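Local coordinates for protein butyryl-CoA dehydrogenase (Marinomonas mediterranea, PDB 6CXT) that is a flavoprotein of the acyl-CoA dehydrogenase family, binding flavin-adenine dinucleotide between subunits of its assembly, at residues Q255-Q260 against E325-S330; Y264-M269 against T274-Q279; H283-M288 against I335-A340. All blocks are in the same frame, centred on the assembly; numbering follows the deposited sequence.

Contact 1 of 3, residues Q255-Q260 against E325-S330; sequences QRDLNQ and EAFVQS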
loop_
_atom_site.group_PDB
_atom_site.type_symbol
_atom_site.label_atom_id
_atom_site.label_comp_id
_atom_site.label_asym_id
_atom_site.label_seq_id
_atom_site.Cartn_x
_atom_site.Cartn_y
_atom_site.Cartn_z
ATOM N N GLN B 255 -4.430 14.518 -14.757
ATOM C CA GLN B 255 -5.339 14.225 -15.924
ATOM C C GLN B 255 -4.480 14.003 -17.157
ATOM O O GLN B 255 -4.678 13.032 -17.907
ATOM C CB GLN B 255 -6.357 15.363 -16.173
ATOM C CG GLN B 255 -7.362 15.003 -17.295
ATOM C CD GLN B 255 -8.188 13.755 -16.942
ATOM O OE1 GLN B 255 -8.924 13.760 -15.956
ATOM N NE2 GLN B 255 -8.074 12.686 -17.740
ATOM N N ARG B 256 -3.441 14.826 -17.308
ATOM C CA ARG B 256 -2.486 14.663 -18.401
ATOM C C ARG B 256 -1.715 13.339 -18.350
ATOM O O ARG B 256 -1.642 12.632 -19.363
ATOM C CB ARG B 256 -1.510 15.858 -18.529
ATOM C CG ARG B 256 -0.499 15.637 -19.682
ATOM C CD ARG B 256 0.500 16.819 -19.875
ATOM N NE ARG B 256 1.281 17.059 -18.652
ATOM C CZ ARG B 256 1.186 18.143 -17.871
ATOM N NH1 ARG B 256 0.354 19.170 -18.166
ATOM N NH2 ARG B 256 1.984 18.233 -16.803
ATOM N N ASP B 257 -1.129 13.005 -17.200
ATOM C CA ASP B 257 -0.530 11.694 -16.990
ATOM C C ASP B 257 -1.477 10.553 -17.411
ATOM O O ASP B 257 -1.072 9.622 -18.116
ATOM C CB ASP B 257 -0.204 11.452 -15.488
ATOM C CG ASP B 257 1.060 12.211 -15.003
ATOM O OD1 ASP B 257 1.833 12.761 -15.857
ATOM O OD2 ASP B 257 1.297 12.199 -13.743
ATOM N N LEU B 258 -2.702 10.621 -16.942
ATOM C CA LEU B 258 -3.689 9.562 -17.208
ATOM C C LEU B 258 -3.989 9.450 -18.716
ATOM O O LEU B 258 -3.967 8.355 -19.266
ATOM C CB LEU B 258 -4.957 9.827 -16.428
ATOM C CG LEU B 258 -6.125 8.854 -16.652
ATOM C CD1 LEU B 258 -5.691 7.423 -16.283
ATOM C CD2 LEU B 258 -7.321 9.269 -15.776
ATOM N N ASN B 259 -4.269 10.580 -19.339
ATOM C CA ASN B 259 -4.490 10.650 -20.810
ATOM C C ASN B 259 -3.343 10.081 -21.579
ATOM O O ASN B 259 -3.549 9.277 -22.516
ATOM C CB ASN B 259 -4.735 12.094 -21.256
ATOM C CG ASN B 259 -6.055 12.612 -20.811
ATOM O OD1 ASN B 259 -6.903 11.875 -20.333
ATOM N ND2 ASN B 259 -6.219 13.914 -20.886
ATOM N N GLN B 260 -2.118 10.461 -21.204
ATOM C CA GLN B 260 -0.915 9.877 -21.820
ATOM C C GLN B 260 -0.807 8.351 -21.612
ATOM O O GLN B 260 -0.499 7.617 -22.551
ATOM C CB GLN B 260 0.400 10.547 -21.340
ATOM C CG GLN B 260 0.517 11.971 -21.863
ATOM C CD GLN B 260 1.621 12.772 -21.188
ATOM O OE1 GLN B 260 2.198 12.362 -20.171
ATOM N NE2 GLN B 260 1.866 13.951 -21.716
ATOM N N GLU B 325 -0.167 13.156 -2.725
ATOM C CA GLU B 325 0.122 11.696 -2.694
ATOM C C GLU B 325 -0.291 10.994 -4.006
ATOM O O GLU B 325 0.459 10.128 -4.524
ATOM C CB GLU B 325 -0.449 10.985 -1.441
ATOM C CG GLU B 325 0.193 11.539 -0.139
ATOM C CD GLU B 325 1.664 11.177 0.044
ATOM O OE1 GLU B 325 2.228 10.320 -0.707
ATOM O OE2 GLU B 325 2.333 11.732 0.989
ATOM N N ALA B 326 -1.453 11.371 -4.526
ATOM C CA ALA B 326 -1.886 10.790 -5.813
ATOM C C ALA B 326 -0.901 11.168 -6.929
ATOM O O ALA B 326 -0.623 10.368 -7.810
ATOM C CB ALA B 326 -3.322 11.210 -6.153
ATOM N N PHE B 327 -0.332 12.378 -6.852
ATOM C CA PHE B 327 0.540 12.885 -7.871
ATOM C C PHE B 327 1.855 12.107 -7.855
ATOM O O PHE B 327 2.380 11.756 -8.907
ATOM C CB PHE B 327 0.707 14.431 -7.745
ATOM C CG PHE B 327 1.485 15.092 -8.854
ATOM C CD1 PHE B 327 1.495 14.587 -10.175
ATOM C CD2 PHE B 327 2.140 16.318 -8.596
ATOM C CE1 PHE B 327 2.180 15.261 -11.218
ATOM C CE2 PHE B 327 2.831 16.963 -9.617
ATOM C CZ PHE B 327 2.857 16.436 -10.927
ATOM N N VAL B 328 2.358 11.763 -6.678
ATOM C CA VAL B 328 3.564 10.915 -6.602
ATOM C C VAL B 328 3.252 9.523 -7.237
ATOM O O VAL B 328 4.037 8.999 -8.040
ATOM C CB VAL B 328 4.001 10.735 -5.095
ATOM C CG1 VAL B 328 5.033 9.603 -4.935
ATOM C CG2 VAL B 328 4.632 12.052 -4.576
ATOM N N GLN B 329 2.108 8.953 -6.910
ATOM C CA GLN B 329 1.769 7.636 -7.451
ATOM C C GLN B 329 1.592 7.719 -8.977
ATOM O O GLN B 329 2.005 6.813 -9.693
ATOM C CB GLN B 329 0.510 7.097 -6.782
ATOM C CG GLN B 329 0.650 6.882 -5.269
ATOM C CD GLN B 329 -0.661 6.525 -4.627
ATOM O OE1 GLN B 329 -1.480 7.412 -4.319
ATOM N NE2 GLN B 329 -0.880 5.245 -4.393
ATOM N N SER B 330 0.965 8.799 -9.431
ATOM C CA SER B 330 0.760 9.037 -10.864
ATOM C C SER B 330 2.120 9.105 -11.617
ATOM O O SER B 330 2.315 8.479 -12.676
ATOM C CB SER B 330 -0.016 10.357 -11.065
ATOM O OG SER B 330 -0.249 10.557 -12.482
#
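Asp257 and Ser330 join two long helices, 248-267 and 313-338, inside the C-terminal helical domain of the acyl-CoA dehydrogenase fold. The two residues are also the nearest CA pair across the segments, with Asp257 CA 6.8 Å from Ser330 CA. Both side chains leave their helices toward the facing one. The Ser330 hydroxyl donates a hydrogen bond from OG to Asp257 OD2, 2.6 Å long. It arrives at the anti lone pair of OD2, on the side turned away from OD1. Ser330 OG stands anti to its own backbone N (chi1 -178°), and this carries the hydroxyl across the gap between the helices. OG also lies 3.1 Å from Asp257 CB, so the serine comes up alongside the aspartate stem as well as its carboxylate. The Phe327 ring borders the same oxygen. Its CE1 is 4.1 Å from Asp257 OD2, which sits at the ring edge near the ring plane. Phe327 itself packs against Phe250 and against Ala253 and Met254, earlier on helix 248-267. The other carboxylate oxygen, Asp257 OD1, is hydrogen-bonded to Ser352 OG of helix 351-359. Each oxygen of this buried carboxylate therefore has a hydroxyl partner on a different helix. Those two bonds should steady the rotation of the group and, if it is ionised, offset part of the cost of burying its charge.

Contact 2 of 3, residues Y264-M269 against T274-Q279; sequences YANTRM and TISRFQ. With FAD (flavin-adenine dinucleotide), chain D.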
loop_
_atom_site.group_PDB
_atom_site.type_symbol
_atom_site.label_atom_id
_atom_site.label_comp_id
_atom_site.label_asym_id
_atom_site.label_seq_id
_atom_site.Cartn_x
_atom_site.Cartn_y
_atom_site.Cartn_z
ATOM N N TYR B 264 -0.950 5.622 -24.638
ATOM C CA TYR B 264 0.180 4.756 -24.816
ATOM C C TYR B 264 -0.206 3.285 -24.678
ATOM O O TYR B 264 0.251 2.445 -25.444
ATOM C CB TYR B 264 1.278 5.111 -23.779
ATOM C CG TYR B 264 2.587 4.459 -24.116
ATOM C CD1 TYR B 264 3.347 4.898 -25.267
ATOM C CD2 TYR B 264 3.038 3.381 -23.402
ATOM C CE1 TYR B 264 4.526 4.269 -25.608
ATOM C CE2 TYR B 264 4.252 2.738 -23.739
ATOM C CZ TYR B 264 4.970 3.216 -24.861
ATOM O OH TYR B 264 6.166 2.658 -25.212
ATOM N N ALA B 265 -1.016 2.951 -23.681
ATOM C CA ALA B 265 -1.315 1.557 -23.463
ATOM C C ALA B 265 -2.208 1.047 -24.630
ATOM O O ALA B 265 -2.233 -0.128 -24.844
ATOM C CB ALA B 265 -2.031 1.349 -22.126
ATOM N N ASN B 266 -2.923 1.940 -25.309
ATOM C CA ASN B 266 -3.767 1.544 -26.488
ATOM C C ASN B 266 -2.969 1.495 -27.787
ATOM O O ASN B 266 -3.473 0.998 -28.789
ATOM C CB ASN B 266 -4.939 2.495 -26.675
ATOM C CG ASN B 266 -6.071 2.229 -25.704
ATOM O OD1 ASN B 266 -6.147 1.184 -25.103
ATOM N ND2 ASN B 266 -6.958 3.183 -25.568
ATOM N N THR B 267 -1.714 1.913 -27.762
ATOM C CA THR B 267 -0.934 2.079 -28.986
ATOM C C THR B 267 0.220 1.140 -28.917
ATOM O O THR B 267 0.552 0.448 -29.896
ATOM C CB THR B 267 -0.441 3.552 -29.114
ATOM O OG1 THR B 267 -1.584 4.369 -29.337
ATOM C CG2 THR B 267 0.506 3.719 -30.331
ATOM N N ARG B 268 0.863 1.072 -27.758
ATOM C CA ARG B 268 2.031 0.231 -27.634
ATOM C C ARG B 268 1.642 -1.233 -27.564
ATOM O O ARG B 268 0.818 -1.627 -26.743
ATOM C CB ARG B 268 2.880 0.615 -26.386
ATOM C CG ARG B 268 3.884 -0.440 -25.925
ATOM C CD ARG B 268 5.112 -0.316 -26.806
ATOM N NE ARG B 268 6.333 -0.984 -26.322
ATOM C CZ ARG B 268 7.460 -1.004 -27.044
ATOM N NH1 ARG B 268 7.473 -0.432 -28.266
ATOM N NH2 ARG B 268 8.584 -1.545 -26.581
ATOM N N MET B 269 2.311 -2.048 -28.386
ATOM C CA MET B 269 2.064 -3.461 -28.429
ATOM C C MET B 269 3.269 -4.229 -27.975
ATOM O O MET B 269 4.406 -3.826 -28.230
ATOM C CB MET B 269 1.665 -3.885 -29.862
ATOM C CG MET B 269 0.290 -3.366 -30.253
ATOM S SD MET B 269 -0.201 -3.801 -31.924
ATOM C CE MET B 269 -0.714 -5.513 -31.733
ATOM N N THR B 274 -2.062 -4.891 -27.680
ATOM C CA THR B 274 -1.763 -3.647 -26.971
ATOM C C THR B 274 -1.488 -3.980 -25.480
ATOM O O THR B 274 -2.053 -4.930 -24.925
ATOM C CB THR B 274 -2.903 -2.658 -27.095
ATOM O OG1 THR B 274 -4.119 -3.264 -26.591
ATOM C CG2 THR B 274 -3.069 -2.316 -28.584
ATOM N N ILE B 275 -0.618 -3.210 -24.836
ATOM C CA ILE B 275 -0.266 -3.528 -23.435
ATOM C C ILE B 275 -1.468 -3.314 -22.524
ATOM O O ILE B 275 -1.505 -3.850 -21.392
ATOM C CB ILE B 275 0.968 -2.718 -22.961
ATOM C CG1 ILE B 275 0.713 -1.189 -23.082
ATOM C CG2 ILE B 275 2.203 -3.207 -23.740
ATOM C CD1 ILE B 275 1.820 -0.339 -22.393
ATOM N N SER B 276 -2.439 -2.554 -22.999
ATOM C CA SER B 276 -3.772 -2.394 -22.328
ATOM C C SER B 276 -4.461 -3.721 -22.062
ATOM O O SER B 276 -5.354 -3.805 -21.228
ATOM C CB SER B 276 -4.721 -1.485 -23.123
ATOM O OG SER B 276 -5.128 -2.193 -24.311
ATOM N N ARG B 277 -4.039 -4.770 -22.772
ATOM C CA ARG B 277 -4.672 -6.058 -22.577
ATOM C C ARG B 277 -4.084 -6.809 -21.376
ATOM O O ARG B 277 -4.612 -7.839 -20.977
ATOM C CB ARG B 277 -4.513 -6.903 -23.861
ATOM C CG ARG B 277 -5.443 -6.477 -24.993
ATOM C CD ARG B 277 -6.871 -6.868 -24.596
ATOM N NE ARG B 277 -7.878 -6.600 -25.615
ATOM C CZ ARG B 277 -8.109 -7.334 -26.719
ATOM N NH1 ARG B 277 -7.393 -8.423 -27.005
ATOM N NH2 ARG B 277 -9.090 -6.957 -27.548
ATOM N N PHE B 278 -2.983 -6.316 -20.801
ATOM C CA PHE B 278 -2.470 -6.956 -19.584
ATOM C C PHE B 278 -3.078 -6.232 -18.401
ATOM O O PHE B 278 -2.900 -5.007 -18.283
ATOM C CB PHE B 278 -0.936 -6.838 -19.535
ATOM C CG PHE B 278 -0.271 -7.474 -20.725
ATOM C CD1 PHE B 278 -0.368 -8.854 -20.934
ATOM C CD2 PHE B 278 0.462 -6.685 -21.640
ATOM C CE1 PHE B 278 0.241 -9.444 -22.061
ATOM C CE2 PHE B 278 1.076 -7.269 -22.772
ATOM C CZ PHE B 278 0.954 -8.647 -22.972
ATOM N N GLN B 279 -3.713 -6.977 -17.496
ATOM C CA GLN B 279 -4.328 -6.307 -16.305
ATOM C C GLN B 279 -3.286 -5.665 -15.394
ATOM O O GLN B 279 -3.606 -4.708 -14.722
ATOM C CB GLN B 279 -5.221 -7.282 -15.498
ATOM C CG GLN B 279 -6.476 -7.578 -16.285
ATOM C CD GLN B 279 -7.380 -8.586 -15.608
ATOM O OE1 GLN B 279 -8.601 -8.581 -15.874
ATOM N NE2 GLN B 279 -6.853 -9.362 -14.695
HETATM P PA FAD D . 7.166 -2.445 -22.642
HETATM O O1A FAD D . 7.637 -3.883 -22.749
HETATM O O2A FAD D . 6.573 -1.642 -23.788
HETATM O O5B FAD D . 6.192 -2.353 -21.341
HETATM C C5B FAD D . 5.395 -1.181 -21.052
HETATM C C4B FAD D . 4.486 -1.596 -19.876
HETATM O O4B FAD D . 3.684 -2.742 -20.257
HETATM C C3B FAD D . 5.312 -2.004 -18.661
HETATM O O3B FAD D . 4.516 -1.595 -17.541
HETATM C C2B FAD D . 5.280 -3.546 -18.733
HETATM O O2B FAD D . 5.529 -4.200 -17.464
HETATM C C1B FAD D . 3.869 -3.807 -19.341
HETATM N N9A FAD D . 3.858 -5.152 -19.954
HETATM C C8A FAD D . 4.479 -5.545 -21.098
HETATM N N7A FAD D . 4.318 -6.904 -21.275
HETATM C C5A FAD D . 3.603 -7.383 -20.218
HETATM C C6A FAD D . 3.064 -8.690 -19.760
HETATM N N6A FAD D . 3.285 -9.855 -20.466
HETATM N N1A FAD D . 2.367 -8.705 -18.583
HETATM C C2A FAD D . 2.141 -7.580 -17.822
HETATM N N3A FAD D . 2.590 -6.364 -18.208
HETATM C C4A FAD D . 3.310 -6.207 -19.353
HETATM N N1 FAD D . 17.781 -3.512 -22.818
HETATM C C2 FAD D . 18.866 -4.178 -23.355
HETATM O O2 FAD D . 18.612 -4.982 -24.295
HETATM N N3 FAD D . 20.151 -3.997 -22.936
HETATM C C4 FAD D . 20.449 -3.088 -21.986
HETATM O O4 FAD D . 21.617 -2.933 -21.629
HETATM C C4X FAD D . 19.325 -2.309 -21.359
HETATM N N5 FAD D . 19.523 -1.356 -20.421
HETATM C C5X FAD D . 18.512 -0.604 -19.903
HETATM C C6 FAD D . 18.834 0.378 -18.928
HETATM C C7 FAD D . 17.804 1.180 -18.396
HETATM C C7M FAD D . 18.160 2.246 -17.390
HETATM C C8 FAD D . 16.411 0.997 -18.837
HETATM C C8M FAD D . 15.316 1.833 -18.263
HETATM C C9 FAD D . 16.079 0.002 -19.781
HETATM C C9A FAD D . 17.106 -0.807 -20.320
HETATM N N10 FAD D . 16.840 -1.811 -21.306
HETATM C C10 FAD D . 17.942 -2.566 -21.837
HETATM C "C1'" FAD D . 15.493 -2.054 -21.803
HETATM C "C2'" FAD D . 14.679 -2.797 -20.717
HETATM O "O2'" FAD D . 15.081 -4.165 -20.528
HETATM C "C3'" FAD D . 13.202 -2.633 -21.036
HETATM O "O3'" FAD D . 12.903 -1.232 -20.869
HETATM C "C4'" FAD D . 12.197 -3.546 -20.313
HETATM O "O4'" FAD D . 12.372 -4.934 -20.746
HETATM C "C5'" FAD D . 10.750 -3.126 -20.611
HETATM O "O5'" FAD D . 10.605 -3.014 -22.032
HETATM P P FAD D . 9.949 -1.716 -22.633
HETATM O O1P FAD D . 9.843 -1.853 -24.155
HETATM O O2P FAD D . 10.627 -0.443 -22.162
HETATM O O3P FAD D . 8.443 -1.632 -22.085
#
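Ile275 and Thr274 pack near the C-terminal end of helix 248-267 and form the tight side of this contact. Ile275 CG1 lies between the backbone N and the carbonyl carbon (chi1 58°), which brings CG1 to 3.4 Å from Ala265 CA. CD1 reaches on to the Tyr264 ring, 4.0 Å from Tyr264 CD2, and also touches the ribose oxygen O4B of FAD. Buried Thr274 sets CG2 3.3 Å from Asn266 O. Two backbone bonds lock the segments together. Ile275 N gives a 2.9 Å bond to Arg268 O, and Ser276 N a bent one to Ala265 O, with an N-H...O angle of 146°. The connection is a beta hairpin that follows the helix: Met269 and Thr274 form an antiparallel non-hydrogen-bonded pair, and a 3-10 turn at 275-277 then leads into helix 279-306, with Phe278 at its N-cap position. Both segments hold FAD. Arg268 CB lies over one face of the Tyr264 ring, toward its rim. The chain then bends at chi2 (81°) on its way to the diphosphate. Arg268 NE donates to FAD O2A at 2.6 Å, with the oxygen in the guanidinium plane, and Arg268 NH2 donates to FAD O1P at 2.8 Å. Phe278 lays one ring face over the adenine, with FAD C6A above the ring centre. The outer side is looser. The exposed Met269 side chain touches Thr274 through CG, 3.8 Å from Thr274 N. Asn266 and Ser276 turn to Leu380 of the third subunit, while Thr274 OG1 bonds Glu15 of the alpha/beta hydrolase fold chain.

Contact 3 of 3, residues H283-M288 against I335-A340; sequences HRIADM and IRVHGA. With FAD (flavin-adenine dinucleotide), chain D.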
loop_
_atom_site.group_PDB
_atom_site.type_symbol
_atom_site.label_atom_id
_atom_site.label_comp_id
_atom_site.label_asym_id
_atom_site.label_seq_id
_atom_site.Cartn_x
_atom_site.Cartn_y
_atom_site.Cartn_z
ATOM N N HIS B 283 -5.149 -2.355 -14.992
ATOM C CA HIS B 283 -5.700 -2.140 -13.598
ATOM C C HIS B 283 -4.901 -1.081 -12.859
ATOM O O HIS B 283 -5.477 -0.317 -12.091
ATOM C CB HIS B 283 -5.769 -3.442 -12.845
ATOM C CG HIS B 283 -6.895 -4.293 -13.346
ATOM N ND1 HIS B 283 -7.559 -5.212 -12.562
ATOM C CD2 HIS B 283 -7.533 -4.266 -14.537
ATOM C CE1 HIS B 283 -8.525 -5.778 -13.276
ATOM N NE2 HIS B 283 -8.554 -5.196 -14.466
ATOM N N ARG B 284 -3.636 -1.037 -13.228
ATOM C CA ARG B 284 -2.785 0.129 -12.759
ATOM C C ARG B 284 -3.341 1.563 -13.221
ATOM O O ARG B 284 -3.610 2.525 -12.476
ATOM C CB ARG B 284 -1.345 -0.029 -13.259
ATOM C CG ARG B 284 -0.349 0.991 -12.743
ATOM C CD ARG B 284 1.108 0.565 -12.951
ATOM N NE ARG B 284 1.568 -0.581 -12.184
ATOM C CZ ARG B 284 1.763 -0.625 -10.850
ATOM N NH1 ARG B 284 1.575 0.407 -10.089
ATOM N NH2 ARG B 284 2.167 -1.746 -10.265
ATOM N N ILE B 285 -3.698 1.543 -14.514
ATOM C CA ILE B 285 -4.328 2.767 -15.053
ATOM C C ILE B 285 -5.697 3.037 -14.428
ATOM O O ILE B 285 -6.056 4.228 -14.158
ATOM C CB ILE B 285 -4.377 2.726 -16.615
ATOM C CG1 ILE B 285 -2.933 2.696 -17.115
ATOM C CG2 ILE B 285 -5.081 3.971 -17.201
ATOM C CD1 ILE B 285 -2.803 2.441 -18.638
ATOM N N ALA B 286 -6.472 1.977 -14.195
ATOM C CA ALA B 286 -7.764 2.154 -13.557
ATOM C C ALA B 286 -7.581 2.859 -12.175
ATOM O O ALA B 286 -8.292 3.779 -11.838
ATOM C CB ALA B 286 -8.445 0.808 -13.344
ATOM N N ASP B 287 -6.577 2.425 -11.437
ATOM C CA ASP B 287 -6.324 3.033 -10.118
ATOM C C ASP B 287 -5.822 4.460 -10.239
ATOM O O ASP B 287 -6.124 5.272 -9.365
ATOM C CB ASP B 287 -5.326 2.204 -9.307
ATOM C CG ASP B 287 -5.904 0.905 -8.768
ATOM O OD1 ASP B 287 -7.150 0.751 -8.632
ATOM O OD2 ASP B 287 -5.076 -0.033 -8.514
ATOM N N MET B 288 -5.076 4.803 -11.294
ATOM C CA MET B 288 -4.747 6.226 -11.524
ATOM C C MET B 288 -6.046 7.006 -11.730
ATOM O O MET B 288 -6.208 8.130 -11.220
ATOM C CB MET B 288 -3.852 6.377 -12.776
ATOM C CG MET B 288 -2.477 5.748 -12.654
ATOM S SD MET B 288 -1.584 5.751 -14.254
ATOM C CE MET B 288 -1.312 7.515 -14.424
ATOM N N ILE B 335 5.640 6.218 -15.393
ATOM C CA ILE B 335 6.894 5.605 -15.808
ATOM C C ILE B 335 6.707 4.105 -16.013
ATOM O O ILE B 335 7.147 3.561 -17.052
ATOM C CB ILE B 335 8.049 5.936 -14.810
ATOM C CG1 ILE B 335 8.391 7.435 -14.931
ATOM C CG2 ILE B 335 9.273 5.086 -15.061
ATOM C CD1 ILE B 335 9.328 7.918 -13.774
ATOM N N ARG B 336 6.100 3.432 -15.077
ATOM C CA ARG B 336 5.878 2.028 -15.225
ATOM C C ARG B 336 5.154 1.652 -16.543
ATOM O O ARG B 336 5.539 0.757 -17.193
ATOM C CB ARG B 336 5.110 1.490 -14.032
ATOM C CG ARG B 336 5.810 1.530 -12.693
ATOM C CD ARG B 336 4.940 0.821 -11.702
ATOM N NE ARG B 336 5.282 0.924 -10.304
ATOM C CZ ARG B 336 6.170 0.179 -9.684
ATOM N NH1 ARG B 336 6.913 -0.656 -10.344
ATOM N NH2 ARG B 336 6.339 0.319 -8.402
ATOM N N VAL B 337 4.131 2.398 -16.872
ATOM C CA VAL B 337 3.268 2.132 -18.028
ATOM C C VAL B 337 4.122 2.354 -19.291
ATOM O O VAL B 337 4.021 1.572 -20.253
ATOM C CB VAL B 337 2.017 3.064 -18.077
ATOM C CG1 VAL B 337 1.323 3.057 -19.471
ATOM C CG2 VAL B 337 1.026 2.712 -16.977
ATOM N N HIS B 338 4.961 3.389 -19.288
ATOM C CA HIS B 338 5.707 3.762 -20.491
ATOM C C HIS B 338 6.997 2.941 -20.654
ATOM O O HIS B 338 7.629 3.027 -21.709
ATOM C CB HIS B 338 6.041 5.262 -20.450
ATOM C CG HIS B 338 4.894 6.121 -20.836
ATOM N ND1 HIS B 338 3.874 6.443 -19.959
ATOM C CD2 HIS B 338 4.562 6.681 -22.025
ATOM C CE1 HIS B 338 2.993 7.211 -20.581
ATOM N NE2 HIS B 338 3.389 7.370 -21.835
ATOM N N GLY B 339 7.426 2.217 -19.610
ATOM C CA GLY B 339 8.670 1.386 -19.655
ATOM C C GLY B 339 9.925 2.251 -19.808
ATOM O O GLY B 339 9.962 3.395 -19.307
ATOM N N ALA B 340 10.934 1.788 -20.578
ATOM C CA ALA B 340 12.197 2.581 -20.775
ATOM C C ALA B 340 11.934 3.912 -21.347
ATOM O O ALA B 340 12.576 4.956 -20.950
ATOM C CB ALA B 340 13.222 1.813 -21.642
HETATM P PA FAD D . 7.166 -2.445 -22.642
HETATM O O1A FAD D . 7.637 -3.883 -22.749
HETATM O O2A FAD D . 6.573 -1.642 -23.788
HETATM O O5B FAD D . 6.192 -2.353 -21.341
HETATM C C5B FAD D . 5.395 -1.181 -21.052
HETATM C C4B FAD D . 4.486 -1.596 -19.876
HETATM O O4B FAD D . 3.684 -2.742 -20.257
HETATM C C3B FAD D . 5.312 -2.004 -18.661
HETATM O O3B FAD D . 4.516 -1.595 -17.541
HETATM C C2B FAD D . 5.280 -3.546 -18.733
HETATM O O2B FAD D . 5.529 -4.200 -17.464
HETATM C C1B FAD D . 3.869 -3.807 -19.341
HETATM N N9A FAD D . 3.858 -5.152 -19.954
HETATM C C8A FAD D . 4.479 -5.545 -21.098
HETATM N N7A FAD D . 4.318 -6.904 -21.275
HETATM C C5A FAD D . 3.603 -7.383 -20.218
HETATM C C6A FAD D . 3.064 -8.690 -19.760
HETATM N N6A FAD D . 3.285 -9.855 -20.466
HETATM N N1A FAD D . 2.367 -8.705 -18.583
HETATM C C2A FAD D . 2.141 -7.580 -17.822
HETATM N N3A FAD D . 2.590 -6.364 -18.208
HETATM C C4A FAD D . 3.310 -6.207 -19.353
HETATM N N1 FAD D . 17.781 -3.512 -22.818
HETATM C C2 FAD D . 18.866 -4.178 -23.355
HETATM O O2 FAD D . 18.612 -4.982 -24.295
HETATM N N3 FAD D . 20.151 -3.997 -22.936
HETATM C C4 FAD D . 20.449 -3.088 -21.986
HETATM O O4 FAD D . 21.617 -2.933 -21.629
HETATM C C4X FAD D . 19.325 -2.309 -21.359
HETATM N N5 FAD D . 19.523 -1.356 -20.421
HETATM C C5X FAD D . 18.512 -0.604 -19.903
HETATM C C6 FAD D . 18.834 0.378 -18.928
HETATM C C7 FAD D . 17.804 1.180 -18.396
HETATM C C7M FAD D . 18.160 2.246 -17.390
HETATM C C8 FAD D . 16.411 0.997 -18.837
HETATM C C8M FAD D . 15.316 1.833 -18.263
HETATM C C9 FAD D . 16.079 0.002 -19.781
HETATM C C9A FAD D . 17.106 -0.807 -20.320
HETATM N N10 FAD D . 16.840 -1.811 -21.306
HETATM C C10 FAD D . 17.942 -2.566 -21.837
HETATM C "C1'" FAD D . 15.493 -2.054 -21.803
HETATM C "C2'" FAD D . 14.679 -2.797 -20.717
HETATM O "O2'" FAD D . 15.081 -4.165 -20.528
HETATM C "C3'" FAD D . 13.202 -2.633 -21.036
HETATM O "O3'" FAD D . 12.903 -1.232 -20.869
HETATM C "C4'" FAD D . 12.197 -3.546 -20.313
HETATM O "O4'" FAD D . 12.372 -4.934 -20.746
HETATM C "C5'" FAD D . 10.750 -3.126 -20.611
HETATM O "O5'" FAD D . 10.605 -3.014 -22.032
HETATM P P FAD D . 9.949 -1.716 -22.633
HETATM O O1P FAD D . 9.843 -1.853 -24.155
HETATM O O2P FAD D . 10.627 -0.443 -22.162
HETATM O O3P FAD D . 8.443 -1.632 -22.085
#
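Helices 279-306 and 313-338 come nearest at Ile285 and Val337, whose CA atoms are 8.2 Å apart, and they meet through side chains. Two of these are arginines. Arg284 is modelled in two conformers, and its details here hold for one of them. Arg336 runs extended from CG to NE, and its CD lies over the centre of one face of the Arg284 guanidinium, 3.6 Å from Arg284 CZ. In this conformer the Arg284 chain bends at chi3 (-67°), which turns its flat group across the Arg336 chain. The two side chains cross at about a right angle, and the guanidinium planes are 30° apart. Arg284 NH1 is 3.7 Å from Arg336 NE. Both groups gather round the Asp333 carboxylate, whose OD1 forms a salt bridge with Arg284 NH1 and a long, weak ion pair with Arg336 NE. Arg336 NH2 has its own salt bridge to Glu325 of the second subunit. The apolar half of the contact is Ile285 against Val337, where Ile285 CG1 is 4.0 Å from Val337 CG2.

The end of helix 313-338 and the start of 340-343 also bind FAD. Arg336 O accepts a 2.6 Å hydrogen bond from the ribose hydroxyl O3B of FAD, and Ala340 N donates to FAD O2P at 2.8 Å in a nearly straight bond (167°). Between them Gly339 leaves the helix with positive phi and passes close to the diphosphate. Helix 248-267 packs on Ile285 through Leu258, Ile262 and Ala265, and touches Met288 through Cys261. On helix 279-306, His283 and Asp287 reach Glu371 and Arg370 of the third subunit.

How the contacts relate
All three contacts lie in the C-terminal helical domain, on the same side of the chain's centre. Contact 1 joins helices 248-267 and 313-338, contact 2 runs from the end of 248-267 to the turn before 279-306, and contact 3 joins 279-306 to 313-338. Contact 2 is nested within the loop closed by contact 1 and precedes contact 3, whose segments alternate with those of contact 1. Contact centres 1 and 3 are about 9 Å apart, 2 and 3 about 10 Å, and 1 and 2 about 17 Å. Contact 3 touches both others, so the helix packing of contact 1 runs on to the FAD site, which contacts 2 and 3 share and the second subunit completes.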